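Local coordinates for NimC/NimA family protein (Clostridium acetobutylicum, PDB 2IG6), which binds flavin mononucleotide and is probably an oxidoreductase of the NimC/NimA family, with a fold related to pyridoxamine 5'-phosphate oxidase, at residues A[77-82]-A[91-96]. Residues are numbered along the deposited sequence; the frame is centred on the assembly and turned at random.
Sequences KVEISG and RLTGEV. With SO4 (sulfate ion), chain F.
Strands 77-83 and 89-98 form an antiparallel beta hairpin in the sheet of this flavin-binding fold, and two reciprocal pairs of backbone bonds, Val78 with Gly94 and Ile80 with Leu92, join them. The bond from Val78 N to Gly94 O is 2.9 Å long and almost straight (176°), and Ile80 N reaches Leu92 O over 2.8 Å. On the face that carries Lys77, Glu79 and Ser81, the carboxylate of Glu79 divides its oxygens between two neighbours on the facing strand. Glu79 OE1 accepts a hydrogen bond from Thr93 OG1 on its anti side, a short 2.5 Å. Glu79 OE2 takes Arg91 NH2 on its syn side at 2.8 Å, completing a salt bridge to which Arg91 NE adds a weak bond. A bend at chi3 (70°) swings the guanidinium toward Glu79, whose OE2 lies at its edge; the two planes stand 83° apart. Arg91 NH1 turns instead to a sulfate ion, 2.9 Å from its O2, which Arg46 and Cys68 of the second subunit also bind. That subunit further grips Glu79 through Arg44 and the backbone N of Val45, so several donors hold the carboxylate and would probably favour its charged form. Lys77 and Glu95 run side by side, Lys77 CG 3.8 Å from Glu95 OE2, while the ammonium group pairs with Asp41 of the second subunit. The face of Val78, Ile80 and Leu92 is apolar; at its end Val78 CG2 packs 3.9 Å from Val96 CG1, and both valines touch Phe131 and Met72. Arg91, which binds FMN in this protein though no flavin sits on it in this chain, brings its guanidinium to the dimer interface, consistent with the intersubunit flavin sites of pyridoxamine 5'-phosphate oxidase-like dimers.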
loop_
_atom_site.group_PDB
_atom_site.type_symbol
_atom_site.label_atom_id
_atom_site.label_comp_id
_atom_site.label_asym_id
_atom_site.label_seq_id
_atom_site.Cartn_x
_atom_site.Cartn_y
_atom_site.Cartn_z
ATOM N N LYS A 77 -2.988 -5.452 -13.404
ATOM C CA LYS A 77 -2.688 -6.146 -12.168
ATOM C C LYS A 77 -2.446 -5.147 -11.059
ATOM O O LYS A 77 -1.584 -4.250 -11.170
ATOM C CB LYS A 77 -1.451 -7.012 -12.314
ATOM C CG LYS A 77 -1.631 -8.180 -13.212
ATOM C CD LYS A 77 -0.370 -9.015 -13.258
ATOM C CE LYS A 77 -0.539 -10.191 -14.186
ATOM N NZ LYS A 77 0.609 -11.128 -14.058
ATOM N N VAL A 78 -3.178 -5.340 -9.967
ATOM C CA VAL A 78 -3.050 -4.514 -8.786
ATOM C C VAL A 78 -3.022 -5.356 -7.515
ATOM O O VAL A 78 -3.330 -6.547 -7.538
ATOM C CB VAL A 78 -4.226 -3.502 -8.702
ATOM C CG1 VAL A 78 -4.322 -2.702 -9.977
ATOM C CG2 VAL A 78 -5.566 -4.225 -8.402
ATOM N N GLU A 79 -2.644 -4.732 -6.401
ATOM C CA GLU A 79 -2.893 -5.321 -5.087
ATOM C C GLU A 79 -3.386 -4.232 -4.135
ATOM O O GLU A 79 -2.939 -3.088 -4.210
ATOM C CB GLU A 79 -1.660 -6.078 -4.572
ATOM C CG GLU A 79 -1.898 -6.877 -3.275
ATOM C CD GLU A 79 -0.828 -7.937 -3.015
ATOM O OE1 GLU A 79 -0.966 -9.076 -3.534
ATOM O OE2 GLU A 79 0.160 -7.638 -2.304
ATOM N N ILE A 80 -4.324 -4.599 -3.259
ATOM C CA ILE A 80 -4.827 -3.717 -2.218
ATOM C C ILE A 80 -4.485 -4.273 -0.841
ATOM O O ILE A 80 -4.589 -5.481 -0.603
ATOM C CB ILE A 80 -6.358 -3.547 -2.362
ATOM C CG1 ILE A 80 -6.657 -2.650 -3.590
ATOM C CG2 ILE A 80 -6.964 -2.986 -1.086
ATOM C CD1 ILE A 80 -8.111 -2.460 -3.902
ATOM N N SER A 81 -4.082 -3.399 0.083
ATOM C CA SER A 81 -3.976 -3.783 1.473
ATOM C C SER A 81 -4.539 -2.694 2.376
ATOM O O SER A 81 -4.626 -1.518 1.997
ATOM C CB SER A 81 -2.527 -4.132 1.826
ATOM O OG SER A 81 -2.438 -4.603 3.159
ATOM N N GLY A 82 -5.023 -3.115 3.540
ATOM C CA GLY A 82 -5.569 -2.207 4.508
ATOM C C GLY A 82 -5.782 -2.913 5.836
ATOM O O GLY A 82 -5.681 -4.139 5.898
ATOM N N ARG A 91 -5.113 -8.559 2.216
ATOM C CA ARG A 91 -4.372 -8.397 0.986
ATOM C C ARG A 91 -5.225 -8.941 -0.139
ATOM O O ARG A 91 -5.647 -10.075 -0.106
ATOM C CB ARG A 91 -3.020 -9.069 1.068
ATOM C CG ARG A 91 -2.092 -8.246 1.999
ATOM C CD ARG A 91 -0.718 -8.789 2.021
ATOM N NE ARG A 91 0.014 -8.605 0.778
ATOM C CZ ARG A 91 1.130 -9.274 0.506
ATOM N NH1 ARG A 91 1.574 -10.166 1.378
ATOM N NH2 ARG A 91 1.790 -9.084 -0.616
ATOM N N LEU A 92 -5.508 -8.099 -1.113
ATOM C CA LEU A 92 -6.413 -8.475 -2.196
ATOM C C LEU A 92 -5.637 -8.264 -3.485
ATOM O O LEU A 92 -5.302 -7.144 -3.841
ATOM C CB LEU A 92 -7.677 -7.616 -2.144
ATOM C CG LEU A 92 -8.667 -7.693 -3.295
ATOM C CD1 LEU A 92 -9.156 -9.109 -3.454
ATOM C CD2 LEU A 92 -9.847 -6.744 -3.070
ATOM N N THR A 93 -5.343 -9.362 -4.165
ATOM C CA THR A 93 -4.620 -9.354 -5.423
ATOM C C THR A 93 -5.623 -9.534 -6.558
ATOM O O THR A 93 -6.505 -10.371 -6.453
ATOM C CB THR A 93 -3.628 -10.535 -5.445
ATOM O OG1 THR A 93 -2.865 -10.550 -4.228
ATOM C CG2 THR A 93 -2.689 -10.443 -6.638
ATOM N N GLY A 94 -5.496 -8.774 -7.645
ATOM C CA GLY A 94 -6.396 -9.002 -8.768
ATOM C C GLY A 94 -6.134 -8.134 -9.973
ATOM O O GLY A 94 -5.082 -7.506 -10.084
ATOM N N GLU A 95 -7.117 -8.096 -10.862
ATOM C CA GLU A 95 -7.070 -7.260 -12.054
ATOM C C GLU A 95 -8.290 -6.360 -12.118
ATOM O O GLU A 95 -9.389 -6.757 -11.736
ATOM C CB GLU A 95 -6.996 -8.128 -13.298
ATOM C CG GLU A 95 -5.650 -8.788 -13.455
ATOM C CD GLU A 95 -5.420 -9.470 -14.803
ATOM O OE1 GLU A 95 -6.222 -9.294 -15.756
ATOM O OE2 GLU A 95 -4.404 -10.184 -14.901
ATOM N N VAL A 96 -8.095 -5.152 -12.619
ATOM C CA VAL A 96 -9.193 -4.192 -12.721
ATOM C C VAL A 96 -9.456 -3.847 -14.172
ATOM O O VAL A 96 -8.555 -3.925 -15.012
ATOM C CB VAL A 96 -8.929 -2.926 -11.868
ATOM C CG1 VAL A 96 -8.833 -3.297 -10.390
ATOM C CG2 VAL A 96 -7.653 -2.238 -12.300
HETATM S S SO4 F . 4.920 -10.707 2.010
HETATM O O1 SO4 F . 6.216 -11.247 2.460
HETATM O O2 SO4 F . 3.848 -11.633 2.340
HETATM O O3 SO4 F . 4.723 -9.454 2.715
HETATM O O4 SO4 F . 4.979 -10.479 0.568
#